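Local coordinates for protein aminotransferase, class I and II (PDB 5Z0Q) that belongs to the class I and II aminotransferases, fold-type I proteins, and binds pyridoxal-5'-phosphate in a dimer of identical subunits, at residues 281-284 / 285-289; 290-293 / 294-298; 105-108 / 109-113; 259-262 / 263-267; 340-343 / 344-347. All coordinates share one frame; numbering follows the deposited sequence.

All five contacts are local: each lies within one helix or runs into the turn that follows it, so none closes a long loop, and along the chain they run in series without nesting or crossing. Contact 3 comes first, on helix 101-111, followed by contact 4 on helix 257-267. Distant in sequence, these two meet in space, with centres about 9 Å apart, and A110 O lies 3.0 Å from R262 NH2. Contacts 1 and 2 adjoin at the junction of helices 276-288 and 290-313, their centres about 13 Å apart. Contact 5 comes last, on helix 340-345 beside the smaller sheet; its centre is about 43 Å from that of contact 4, across the chain's centre.

Contact 1 of 5, residues 281-284 / 285-289; sequences AASA and AWREG
A281 O accepts from A285 N at 2.9 Å, the first of four i to i+4 backbone hydrogen bonds that mark this stretch as the C-terminal part of helix 276-288 in a fold-type I protein. The next three are W286 N to A282 O at 3.3 Å, R287 N to S283 O at 2.8 Å and E288 N to A284 O at 3.2 Å. The bonds from W286 N and E288 N are the straightest, both with an N-H...O angle of 164°. Helix 290-313 follows.

The small side chains fit this helix between neighbours: A281 and A285 both touch I51 of helix 49-59, and A284 touches A54 of the same helix. W286 sends its indole away from the preceding turn onto V76, A77 and R80 of helix 71-83, while NE1 donates to D209 OD2. The side chain of A282, one turn earlier, lies about 11 Å from pyridoxal-5'-phosphate.

S283 and R287 make the closest side-chain approach. OG of S283 stands beside its own backbone N (chi1 -72°) and thereby turns back to bond Y279 O. R287 bends at chi3 (-60°), bringing its guanidinium back over the preceding turn: S283 O lies 4.2 Å from its plane, over the centre of one face, and NH2 comes to 3.3 Å from S283 CB.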
loop_
_atom_site.group_PDB
_atom_site.type_symbol
_atom_site.label_atom_id
_atom_site.label_comp_id
_atom_site.label_asym_id
_atom_site.label_seq_id
_atom_site.Cartn_x
_atom_site.Cartn_y
_atom_site.Cartn_z
ATOM N N ALA A 281 5.838 9.652 9.751
ATOM C CA ALA A 281 6.958 10.306 9.084
ATOM C C ALA A 281 6.488 11.462 8.211
ATOM O O ALA A 281 7.129 12.519 8.174
ATOM C CB ALA A 281 7.739 9.290 8.254
ATOM N N ALA A 282 5.369 11.285 7.503
ATOM C CA ALA A 282 4.873 12.345 6.631
ATOM C C ALA A 282 4.418 13.557 7.434
ATOM O O ALA A 282 4.579 14.699 6.988
ATOM C CB ALA A 282 3.733 11.819 5.760
ATOM N N SER A 283 3.844 13.328 8.618
ATOM C CA SER A 283 3.446 14.444 9.472
ATOM C C SER A 283 4.663 15.226 9.947
ATOM O O SER A 283 4.723 16.451 9.796
ATOM C CB SER A 283 2.632 13.935 10.662
ATOM O OG SER A 283 1.340 13.517 10.258
ATOM N N ALA A 284 5.651 14.529 10.516
ATOM C CA ALA A 284 6.848 15.204 11.008
ATOM C C ALA A 284 7.620 15.878 9.881
ATOM O O ALA A 284 8.301 16.884 10.113
ATOM C CB ALA A 284 7.746 14.211 11.746
ATOM N N ALA A 285 7.528 15.343 8.662
ATOM C CA ALA A 285 8.216 15.955 7.531
ATOM C C ALA A 285 7.668 17.346 7.246
ATOM O O ALA A 285 8.426 18.317 7.133
ATOM C CB ALA A 285 8.092 15.063 6.297
ATOM N N TRP A 286 6.346 17.466 7.137
ATOM C CA TRP A 286 5.721 18.742 6.821
ATOM C C TRP A 286 5.467 19.613 8.043
ATOM O O TRP A 286 5.215 20.813 7.884
ATOM C CB TRP A 286 4.399 18.512 6.078
ATOM C CG TRP A 286 4.570 18.327 4.602
ATOM C CD1 TRP A 286 5.683 18.609 3.865
ATOM C CD2 TRP A 286 3.597 17.816 3.682
ATOM N NE1 TRP A 286 5.464 18.308 2.542
ATOM C CE2 TRP A 286 4.191 17.818 2.404
ATOM C CE3 TRP A 286 2.283 17.357 3.815
ATOM C CZ2 TRP A 286 3.515 17.380 1.265
ATOM C CZ3 TRP A 286 1.614 16.923 2.683
ATOM C CH2 TRP A 286 2.231 16.939 1.426
ATOM N N ARG A 287 5.526 19.052 9.252
ATOM C CA ARG A 287 5.266 19.850 10.446
ATOM C C ARG A 287 6.511 20.573 10.945
ATOM O O ARG A 287 6.439 21.757 11.292
ATOM C CB ARG A 287 4.696 18.975 11.567
ATOM C CG ARG A 287 3.939 19.762 12.627
ATOM C CD ARG A 287 3.747 18.977 13.919
ATOM N NE ARG A 287 2.987 17.745 13.731
ATOM C CZ ARG A 287 3.510 16.525 13.810
ATOM N NH1 ARG A 287 4.800 16.370 14.078
ATOM N NH2 ARG A 287 2.743 15.458 13.627
ATOM N N GLU A 288 7.657 19.887 10.991
ATOM C CA GLU A 288 8.861 20.484 11.557
ATOM C C GLU A 288 10.119 20.201 10.742
ATOM O O GLU A 288 11.225 20.445 11.241
ATOM C CB GLU A 288 9.061 20.003 13.000
ATOM C CG GLU A 288 8.001 20.506 13.969
ATOM C CD GLU A 288 7.976 19.725 15.266
ATOM O OE1 GLU A 288 7.230 20.126 16.186
ATOM O OE2 GLU A 288 8.696 18.709 15.363
ATOM N N GLY A 289 9.994 19.701 9.517
ATOM C CA GLY A 289 11.147 19.437 8.685
ATOM C C GLY A 289 11.534 20.549 7.742
ATOM O O GLY A 289 12.457 20.374 6.940
#

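Contact 2 of 5, residues 290-293 / 294-298; sequences QPWL and DAQLD
The opening turn of helix 290-313 ties Q290 to D294 twice, once through the backbone and once through the side chains. D294 N donates to Q290 O at 2.8 Å, and Q290 NE2 donates to D294 OD1 at 3.0 Å. The second bond is unequal: OD1 lies in the plane of the Q290 amide, whereas NE2 reaches the carboxylate from above, 57° out of its plane. A bend at chi2 (55°) turns the amide forward along the helix, toward D294, while OE1 accepts from R80 NH2 and fixes the other end of the amide.

P291, which has no N-H to donate, suits the first turn; its carbonyl O accepts from A295 N at 3.2 Å. In this fold-type I protein the helix follows on helix 276-288, and the side chain of Q296 is about 12 Å from pyridoxal-5'-phosphate.

A different flank carries W292, whose CG lies anti to the backbone N (chi1 -178°), which sends the indole toward the next turn, where it crosses Q296 at a slant with Q296 CB over one of its faces; W292 also touches N12 and A48. L293 CD1 meets L297 CD2 at 4.4 Å, a loose apolar contact one turn apart.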
loop_
_atom_site.group_PDB
_atom_site.type_symbol
_atom_site.label_atom_id
_atom_site.label_comp_id
_atom_site.label_asym_id
_atom_site.label_seq_id
_atom_site.Cartn_x
_atom_site.Cartn_y
_atom_site.Cartn_z
ATOM N N GLN A 290 10.860 21.695 7.816
ATOM C CA GLN A 290 11.137 22.775 6.873
ATOM C C GLN A 290 12.567 23.304 6.947
ATOM O O GLN A 290 13.157 23.539 5.878
ATOM C CB GLN A 290 10.125 23.910 7.076
ATOM C CG GLN A 290 10.205 24.981 6.010
ATOM C CD GLN A 290 10.070 24.408 4.614
ATOM O OE1 GLN A 290 9.148 23.643 4.330
ATOM N NE2 GLN A 290 10.996 24.770 3.735
ATOM N N PRO A 291 13.174 23.528 8.122
ATOM C CA PRO A 291 14.586 23.944 8.126
ATOM C C PRO A 291 15.508 22.938 7.460
ATOM O O PRO A 291 16.501 23.335 6.837
ATOM C CB PRO A 291 14.901 24.100 9.619
ATOM C CG PRO A 291 13.589 24.380 10.247
ATOM C CD PRO A 291 12.600 23.558 9.480
ATOM N N TRP A 292 15.209 21.641 7.573
ATOM C CA TRP A 292 15.986 20.639 6.854
ATOM C C TRP A 292 15.795 20.779 5.350
ATOM O O TRP A 292 16.762 20.694 4.585
ATOM C CB TRP A 292 15.588 19.238 7.324
ATOM C CG TRP A 292 16.372 18.129 6.681
ATOM C CD1 TRP A 292 17.496 17.529 7.172
ATOM C CD2 TRP A 292 16.087 17.484 5.432
ATOM N NE1 TRP A 292 17.928 16.553 6.306
ATOM C CE2 TRP A 292 17.081 16.504 5.230
ATOM C CE3 TRP A 292 15.087 17.639 4.464
ATOM C CZ2 TRP A 292 17.106 15.685 4.100
ATOM C CZ3 TRP A 292 15.115 16.824 3.343
ATOM C CH2 TRP A 292 16.117 15.861 3.171
ATOM N N LEU A 293 14.554 20.998 4.910
ATOM C CA LEU A 293 14.289 21.168 3.486
ATOM C C LEU A 293 14.931 22.438 2.943
ATOM O O LEU A 293 15.368 22.463 1.787
ATOM C CB LEU A 293 12.782 21.179 3.233
ATOM C CG LEU A 293 12.310 21.340 1.786
ATOM C CD1 LEU A 293 12.856 20.224 0.908
ATOM C CD2 LEU A 293 10.790 21.380 1.725
ATOM N N ASP A 294 14.999 23.497 3.755
ATOM C CA ASP A 294 15.664 24.720 3.317
ATOM C C ASP A 294 17.145 24.479 3.059
ATOM O O ASP A 294 17.704 24.991 2.082
ATOM C CB ASP A 294 15.477 25.827 4.358
ATOM C CG ASP A 294 14.069 26.392 4.365
ATOM O OD1 ASP A 294 13.436 26.431 3.290
ATOM O OD2 ASP A 294 13.597 26.802 5.449
ATOM N N ALA A 295 17.796 23.693 3.921
ATOM C CA ALA A 295 19.220 23.430 3.751
ATOM C C ALA A 295 19.486 22.487 2.585
ATOM O O ALA A 295 20.564 22.541 1.982
ATOM C CB ALA A 295 19.807 22.858 5.041
ATOM N N GLN A 296 18.527 21.619 2.254
ATOM C CA GLN A 296 18.709 20.733 1.111
ATOM C C GLN A 296 18.621 21.495 -0.204
ATOM O O GLN A 296 19.318 21.150 -1.165
ATOM C CB GLN A 296 17.674 19.607 1.140
ATOM C CG GLN A 296 17.885 18.541 0.072
ATOM C CD GLN A 296 16.719 17.574 -0.032
ATOM O OE1 GLN A 296 15.590 17.903 0.331
ATOM N NE2 GLN A 296 16.990 16.373 -0.529
ATOM N N LEU A 297 17.778 22.530 -0.266
ATOM C CA LEU A 297 17.645 23.307 -1.495
ATOM C C LEU A 297 18.940 24.035 -1.831
ATOM O O LEU A 297 19.367 24.049 -2.991
ATOM C CB LEU A 297 16.489 24.299 -1.370
ATOM C CG LEU A 297 15.099 23.707 -1.131
ATOM C CD1 LEU A 297 14.045 24.803 -1.099
ATOM C CD2 LEU A 297 14.767 22.664 -2.187
ATOM N N ASP A 298 19.578 24.647 -0.830
ATOM C CA ASP A 298 20.855 25.312 -1.068
ATOM C C ASP A 298 21.916 24.314 -1.512
ATOM O O ASP A 298 22.719 24.604 -2.407
ATOM C CB ASP A 298 21.307 26.052 0.190
ATOM C CG ASP A 298 20.313 27.108 0.639
ATOM O OD1 ASP A 298 19.555 27.616 -0.215
ATOM O OD2 ASP A 298 20.292 27.432 1.845
#

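Contact 3 of 5, residues 105-108 / 109-113; sequences NIAV and RAFTE
N105 O accepts from R109 N at 3.0 Å with an N-H...O angle of 163°, one of the regular bonds that carry helix 101-111 toward its C-terminal end. This helix of the fold-type I large domain begins at V101, which with G99 and V100 just before it lines the pyridoxal-5'-phosphate pocket, and the N105 side chain is about 8 Å from pyridoxal-5'-phosphate. Two further backbone bonds have the same i to i+4 spacing, A110 N to I106 O and F111 N to A107 O, both 2.9 Å.

The carbonyl of V108 receives a weak hydrogen bond from the T112 hydroxyl, OG1 to O at 3.3 Å. The hydroxyl gets there because it stands beside the T112 backbone N (chi1 -41°), facing the last helical turn.

The carbonyls of residues 110-112 have donors elsewhere: T112 O is bonded by R137 NH2, while A110 O and F111 O receive weak bonds from R262 NH2 and K167 NZ. The N105 amide is held by the preceding turn, ND2 donating to V101 O. Its OD1 lies 4.0 Å from R109 NH2, too far for a bond. These two side chains run alongside each other in the same direction, with amide and guanidinium planes turned 80° apart, and M270 of the second subunit packs on R109.

The apolar flank faces strand 200-204: A107 touches C202 and F111 touches L200. Within the helix, A107 CB meets the phenyl ring of F111 at CD2, 3.9 Å away.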
loop_
_atom_site.group_PDB
_atom_site.type_symbol
_atom_site.label_atom_id
_atom_site.label_comp_id
_atom_site.label_asym_id
_atom_site.label_seq_id
_atom_site.Cartn_x
_atom_site.Cartn_y
_atom_site.Cartn_z
ATOM N N ASN A 105 -2.911 5.813 -11.360
ATOM C CA ASN A 105 -3.649 4.700 -11.949
ATOM C C ASN A 105 -5.135 4.786 -11.623
ATOM O O ASN A 105 -5.981 4.630 -12.510
ATOM C CB ASN A 105 -3.062 3.372 -11.474
ATOM C CG ASN A 105 -1.769 3.022 -12.187
ATOM O OD1 ASN A 105 -1.761 2.225 -13.125
ATOM N ND2 ASN A 105 -0.670 3.623 -11.748
ATOM N N ILE A 106 -5.473 5.039 -10.354
ATOM C CA ILE A 106 -6.878 5.144 -9.965
ATOM C C ILE A 106 -7.574 6.234 -10.767
ATOM O O ILE A 106 -8.710 6.060 -11.225
ATOM C CB ILE A 106 -7.002 5.398 -8.451
ATOM C CG1 ILE A 106 -6.385 4.251 -7.655
ATOM C CG2 ILE A 106 -8.462 5.573 -8.059
ATOM C CD1 ILE A 106 -6.180 4.585 -6.196
ATOM N N ALA A 107 -6.901 7.372 -10.957
ATOM C CA ALA A 107 -7.501 8.474 -11.702
ATOM C C ALA A 107 -7.845 8.060 -13.128
ATOM O O ALA A 107 -8.907 8.425 -13.648
ATOM C CB ALA A 107 -6.558 9.676 -11.705
ATOM N N VAL A 108 -6.968 7.290 -13.774
ATOM C CA VAL A 108 -7.225 6.871 -15.148
ATOM C C VAL A 108 -8.355 5.847 -15.197
ATOM O O VAL A 108 -9.215 5.893 -16.084
ATOM C CB VAL A 108 -5.934 6.330 -15.789
ATOM C CG1 VAL A 108 -6.210 5.802 -17.188
ATOM C CG2 VAL A 108 -4.870 7.416 -15.831
ATOM N N ARG A 109 -8.377 4.911 -14.242
ATOM C CA ARG A 109 -9.419 3.889 -14.238
ATOM C C ARG A 109 -10.782 4.472 -13.883
ATOM O O ARG A 109 -11.811 3.930 -14.301
ATOM C CB ARG A 109 -9.063 2.770 -13.258
ATOM C CG ARG A 109 -7.658 2.211 -13.402
ATOM C CD ARG A 109 -7.614 0.959 -14.255
ATOM N NE ARG A 109 -6.245 0.471 -14.407
ATOM C CZ ARG A 109 -5.654 -0.379 -13.572
ATOM N NH1 ARG A 109 -6.311 -0.847 -12.520
ATOM N NH2 ARG A 109 -4.405 -0.764 -13.792
ATOM N N ALA A 110 -10.812 5.566 -13.122
ATOM C CA ALA A 110 -12.063 6.120 -12.616
ATOM C C ALA A 110 -12.600 7.282 -13.437
ATOM O O ALA A 110 -13.819 7.474 -13.489
ATOM C CB ALA A 110 -11.889 6.582 -11.164
ATOM N N PHE A 111 -11.731 8.065 -14.075
ATOM C CA PHE A 111 -12.146 9.256 -14.805
ATOM C C PHE A 111 -12.100 9.065 -16.316
ATOM O O PHE A 111 -12.206 10.047 -17.060
ATOM C CB PHE A 111 -11.274 10.447 -14.400
ATOM C CG PHE A 111 -11.285 10.729 -12.924
ATOM C CD1 PHE A 111 -12.445 10.569 -12.183
ATOM C CD2 PHE A 111 -10.134 11.146 -12.277
ATOM C CE1 PHE A 111 -12.457 10.824 -10.824
ATOM C CE2 PHE A 111 -10.140 11.403 -10.918
ATOM C CZ PHE A 111 -11.303 11.242 -10.191
ATOM N N THR A 112 -11.950 7.830 -16.787
ATOM C CA THR A 112 -11.867 7.539 -18.210
ATOM C C THR A 112 -12.608 6.241 -18.491
ATOM O O THR A 112 -12.726 5.377 -17.618
ATOM C CB THR A 112 -10.406 7.427 -18.677
ATOM O OG1 THR A 112 -9.625 8.455 -18.056
ATOM C CG2 THR A 112 -10.305 7.583 -20.185
ATOM N N GLU A 113 -13.116 6.116 -19.711
ATOM C CA GLU A 113 -13.792 4.911 -20.168
ATOM C C GLU A 113 -13.049 4.334 -21.370
ATOM O O GLU A 113 -12.092 4.925 -21.877
ATOM C CB GLU A 113 -15.260 5.204 -20.492
ATOM C CG GLU A 113 -16.124 5.337 -19.248
ATOM C CD GLU A 113 -17.278 6.298 -19.435
ATOM O OE1 GLU A 113 -17.418 6.849 -20.547
ATOM O OE2 GLU A 113 -18.044 6.506 -18.469
#

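Contact 4 of 5, residues 259-262 / 263-267; sequences LRAR and FNRMR
R265 lays one face of its guanidinium over R262, with CZ 4.2 Å from R262 CA and NH2 3.7 Å from R262 CG. A bend at chi3 (63°) brings the group back along helix 257-267. The two guanidinium planes differ by only 17°, yet the groups are well separated, 7.7 Å from CZ of R262 to CZ of R265. The phenyl ring of F263 has N264 OD1 at its edge, in the ring plane. N264 runs alongside R260 in the same direction, ND2 coming to 3.7 Å from R260 CG with the amide and guanidinium planes at 43°.

Beneath these groups the backbone is plain helix: F263 N bonds L259 O, N264 N bonds R260 O at 2.9 Å, R265 N bonds A261 O and M266 N bonds R262 O at 3.3 Å. In the fold-type I large domain this helix packs across edge strand 94-97, where F263 touches L97, and against helix 101-111, where F263 meets I106. M266 also reaches M270 of the second subunit.

The contact gathers several arginines on a short helix, and their polar ends have different destinations. R260 NE donates to I254 O, and R262 makes a long, weak ion pair with E258. R262 and R265 touch through CG of the one and NH2 of the other while their guanidinium groups stay apart, a geometry that probably limits the cost of their like charges.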
loop_
_atom_site.group_PDB
_atom_site.type_symbol
_atom_site.label_atom_id
_atom_site.label_comp_id
_atom_site.label_asym_id
_atom_site.label_seq_id
_atom_site.Cartn_x
_atom_site.Cartn_y
_atom_site.Cartn_z
ATOM N N LEU A 259 -16.492 13.636 -8.279
ATOM C CA LEU A 259 -15.231 13.047 -8.712
ATOM C C LEU A 259 -14.521 12.340 -7.565
ATOM O O LEU A 259 -13.773 11.384 -7.796
ATOM C CB LEU A 259 -14.325 14.118 -9.319
ATOM C CG LEU A 259 -14.839 14.805 -10.585
ATOM C CD1 LEU A 259 -13.817 15.803 -11.107
ATOM C CD2 LEU A 259 -15.189 13.782 -11.656
ATOM N N ARG A 260 -14.741 12.792 -6.327
ATOM C CA ARG A 260 -14.129 12.124 -5.184
ATOM C C ARG A 260 -14.798 10.784 -4.907
ATOM O O ARG A 260 -14.134 9.827 -4.494
ATOM C CB ARG A 260 -14.195 13.022 -3.949
ATOM C CG ARG A 260 -13.282 12.576 -2.816
ATOM C CD ARG A 260 -13.499 13.399 -1.555
ATOM N NE ARG A 260 -13.658 14.822 -1.839
ATOM C CZ ARG A 260 -14.768 15.512 -1.594
ATOM N NH1 ARG A 260 -15.815 14.911 -1.048
ATOM N NH2 ARG A 260 -14.829 16.804 -1.888
ATOM N N ALA A 261 -16.114 10.699 -5.124
ATOM C CA ALA A 261 -16.814 9.433 -4.933
ATOM C C ALA A 261 -16.413 8.419 -5.996
ATOM O O ALA A 261 -16.226 7.236 -5.690
ATOM C CB ALA A 261 -18.326 9.663 -4.945
ATOM N N ARG A 262 -16.281 8.861 -7.250
ATOM C CA ARG A 262 -15.806 7.968 -8.303
ATOM C C ARG A 262 -14.376 7.517 -8.045
ATOM O O ARG A 262 -14.017 6.376 -8.358
ATOM C CB ARG A 262 -15.909 8.661 -9.664
ATOM C CG ARG A 262 -17.326 9.023 -10.077
ATOM C CD ARG A 262 -17.334 9.948 -11.287
ATOM N NE ARG A 262 -16.684 9.349 -12.450
ATOM C CZ ARG A 262 -16.509 9.971 -13.612
ATOM N NH1 ARG A 262 -16.935 11.218 -13.768
ATOM N NH2 ARG A 262 -15.909 9.349 -14.617
ATOM N N PHE A 263 -13.548 8.396 -7.475
ATOM C CA PHE A 263 -12.172 8.033 -7.157
ATOM C C PHE A 263 -12.124 7.002 -6.035
ATOM O O PHE A 263 -11.439 5.978 -6.147
ATOM C CB PHE A 263 -11.384 9.288 -6.778
ATOM C CG PHE A 263 -9.912 9.053 -6.577
ATOM C CD1 PHE A 263 -9.034 9.120 -7.645
ATOM C CD2 PHE A 263 -9.404 8.783 -5.317
ATOM C CE1 PHE A 263 -7.679 8.911 -7.463
ATOM C CE2 PHE A 263 -8.052 8.573 -5.127
ATOM C CZ PHE A 263 -7.189 8.638 -6.203
ATOM N N ASN A 264 -12.855 7.254 -4.944
ATOM C CA ASN A 264 -12.835 6.341 -3.806
ATOM C C ASN A 264 -13.440 4.987 -4.153
ATOM O O ASN A 264 -12.993 3.960 -3.629
ATOM C CB ASN A 264 -13.574 6.966 -2.623
ATOM C CG ASN A 264 -12.855 8.176 -2.061
ATOM O OD1 ASN A 264 -11.625 8.232 -2.052
ATOM N ND2 ASN A 264 -13.618 9.154 -1.587
ATOM N N ARG A 265 -14.451 4.961 -5.023
ATOM C CA ARG A 265 -15.050 3.690 -5.422
ATOM C C ARG A 265 -14.064 2.845 -6.220
ATOM O O ARG A 265 -14.036 1.616 -6.082
ATOM C CB ARG A 265 -16.328 3.945 -6.223
ATOM C CG ARG A 265 -17.055 2.687 -6.664
ATOM C CD ARG A 265 -18.509 2.972 -7.034
ATOM N NE ARG A 265 -18.640 3.881 -8.169
ATOM C CZ ARG A 265 -18.928 5.176 -8.066
ATOM N NH1 ARG A 265 -19.119 5.723 -6.873
ATOM N NH2 ARG A 265 -19.028 5.924 -9.157
ATOM N N MET A 266 -13.242 3.485 -7.056
ATOM C CA MET A 266 -12.216 2.759 -7.795
ATOM C C MET A 266 -11.079 2.318 -6.883
ATOM O O MET A 266 -10.415 1.310 -7.159
ATOM C CB MET A 266 -11.685 3.632 -8.932
ATOM C CG MET A 266 -10.625 2.978 -9.806
ATOM S SD MET A 266 -11.239 1.531 -10.688
ATOM C CE MET A 266 -12.620 2.245 -11.579
ATOM N N ARG A 267 -10.849 3.045 -5.790
ATOM C CA ARG A 267 -9.742 2.744 -4.890
ATOM C C ARG A 267 -10.092 1.653 -3.885
ATOM O O ARG A 267 -9.213 0.877 -3.492
ATOM C CB ARG A 267 -9.318 4.024 -4.159
ATOM C CG ARG A 267 -8.120 3.882 -3.225
ATOM C CD ARG A 267 -8.536 3.608 -1.786
ATOM N NE ARG A 267 -7.389 3.595 -0.887
ATOM C CZ ARG A 267 -6.982 4.648 -0.188
ATOM N NH1 ARG A 267 -5.924 4.552 0.605
ATOM N NH2 ARG A 267 -7.636 5.798 -0.280
#

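Contact 5 of 5, residues 340-343 / 344-347; sequences PALF and FEKH
An aromatic cluster of F343, F344 and H347 spans the end of helix 340-345 and the turn that follows, in the C-terminal, smaller domain. F343 directs its edge at the face of F344, an edge-to-face (T-shaped) pair with ring centroids 5.0 Å apart and planes at 74°; F343 CD2 sits over the centre of the F344 ring. Although the two are adjacent in sequence, their different first torsions probably bring the rings together: CG of F343 lies anti to its backbone N (165°), whereas CG of F344 stands beside its own. H347 approaches F343 obliquely, the centroids 4.8 Å apart, and its CD2 lies 3.7 Å above one face, toward the rim. The edge of the same imidazole is turned to F343 O.

Two backbone bonds define the helix, F344 N to P340 O and E345 N to A341 O, both 3.2 Å. K346 N then makes only weak bonds, to L342 O and F343 O, as the helix gives way to a turn in which H347 N bonds F344 O at 3.1 Å.

On another flank, L342 CD1 touches K346 NZ at 3.4 Å and E345 OE1 at 3.6 Å; E345 OE2 is bonded to Y30 OH. The cluster extends outward, F344 meeting F351 of strand 349-353 and H347 pairing edge-to-face with Y389, the C-terminal residue.

The rings connect the helix and its following turn to strand 349-353 and the chain terminus, probably mainly by dispersion and ring electrostatics.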
loop_
_atom_site.group_PDB
_atom_site.type_symbol
_atom_site.label_atom_id
_atom_site.label_comp_id
_atom_site.label_asym_id
_atom_site.label_seq_id
_atom_site.Cartn_x
_atom_site.Cartn_y
_atom_site.Cartn_z
ATOM N N PRO A 340 22.534 5.880 -25.616
ATOM C CA PRO A 340 23.308 6.749 -24.711
ATOM C C PRO A 340 23.361 6.252 -23.275
ATOM O O PRO A 340 24.380 6.446 -22.600
ATOM C CB PRO A 340 22.577 8.094 -24.812
ATOM C CG PRO A 340 21.854 8.038 -26.113
ATOM C CD PRO A 340 21.450 6.610 -26.292
ATOM N N ALA A 341 22.292 5.626 -22.783
ATOM C CA ALA A 341 22.292 5.128 -21.412
ATOM C C ALA A 341 23.261 3.964 -21.249
ATOM O O ALA A 341 24.054 3.929 -20.300
ATOM C CB ALA A 341 20.879 4.716 -21.005
ATOM N N LEU A 342 23.209 2.994 -22.167
ATOM C CA LEU A 342 24.151 1.882 -22.117
ATOM C C LEU A 342 25.582 2.354 -22.333
ATOM O O LEU A 342 26.524 1.742 -21.817
ATOM C CB LEU A 342 23.771 0.826 -23.157
ATOM C CG LEU A 342 24.686 -0.393 -23.293
ATOM C CD1 LEU A 342 24.796 -1.140 -21.973
ATOM C CD2 LEU A 342 24.195 -1.317 -24.397
ATOM N N PHE A 343 25.764 3.443 -23.084
ATOM C CA PHE A 343 27.102 3.990 -23.290
ATOM C C PHE A 343 27.729 4.417 -21.969
ATOM O O PHE A 343 28.846 4.005 -21.636
ATOM C CB PHE A 343 27.039 5.169 -24.264
ATOM C CG PHE A 343 28.276 6.023 -24.261
ATOM C CD1 PHE A 343 29.424 5.609 -24.918
ATOM C CD2 PHE A 343 28.288 7.245 -23.606
ATOM C CE1 PHE A 343 30.563 6.395 -24.917
ATOM C CE2 PHE A 343 29.423 8.035 -23.602
ATOM C CZ PHE A 343 30.561 7.610 -24.258
ATOM N N PHE A 344 27.020 5.243 -21.198
ATOM C CA PHE A 344 27.560 5.724 -19.933
ATOM C C PHE A 344 27.711 4.613 -18.902
ATOM O O PHE A 344 28.532 4.745 -17.989
ATOM C CB PHE A 344 26.679 6.842 -19.374
ATOM C CG PHE A 344 26.870 8.163 -20.061
ATOM C CD1 PHE A 344 27.996 8.930 -19.812
ATOM C CD2 PHE A 344 25.922 8.643 -20.950
ATOM C CE1 PHE A 344 28.178 10.148 -20.440
ATOM C CE2 PHE A 344 26.097 9.861 -21.581
ATOM C CZ PHE A 344 27.227 10.615 -21.324
ATOM N N GLU A 345 26.945 3.526 -19.024
ATOM C CA GLU A 345 27.096 2.416 -18.089
ATOM C C GLU A 345 28.454 1.744 -18.246
ATOM O O GLU A 345 29.088 1.373 -17.253
ATOM C CB GLU A 345 25.969 1.403 -18.281
ATOM C CG GLU A 345 24.635 1.851 -17.719
ATOM C CD GLU A 345 23.567 0.784 -17.842
ATOM O OE1 GLU A 345 23.664 -0.050 -18.767
ATOM O OE2 GLU A 345 22.637 0.776 -17.007
ATOM N N LYS A 346 28.919 1.584 -19.487
ATOM C CA LYS A 346 30.241 1.018 -19.726
ATOM C C LYS A 346 31.366 1.970 -19.345
ATOM O O LYS A 346 32.535 1.577 -19.427
ATOM C CB LYS A 346 30.375 0.604 -21.191
ATOM C CG LYS A 346 29.516 -0.595 -21.560
ATOM C CD LYS A 346 29.861 -1.801 -20.694
ATOM C CE LYS A 346 28.934 -2.977 -20.971
ATOM N NZ LYS A 346 27.521 -2.671 -20.608
ATOM N N HIS A 347 31.047 3.198 -18.938
ATOM C CA HIS A 347 32.022 4.139 -18.402
ATOM C C HIS A 347 31.735 4.453 -16.938
ATOM O O HIS A 347 32.017 5.556 -16.463
ATOM C CB HIS A 347 32.055 5.420 -19.234
ATOM C CG HIS A 347 32.554 5.219 -20.632
ATOM N ND1 HIS A 347 33.880 5.377 -20.979
ATOM C CD2 HIS A 347 31.906 4.872 -21.769
ATOM C CE1 HIS A 347 34.026 5.137 -22.269
ATOM N NE2 HIS A 347 32.845 4.828 -22.772
#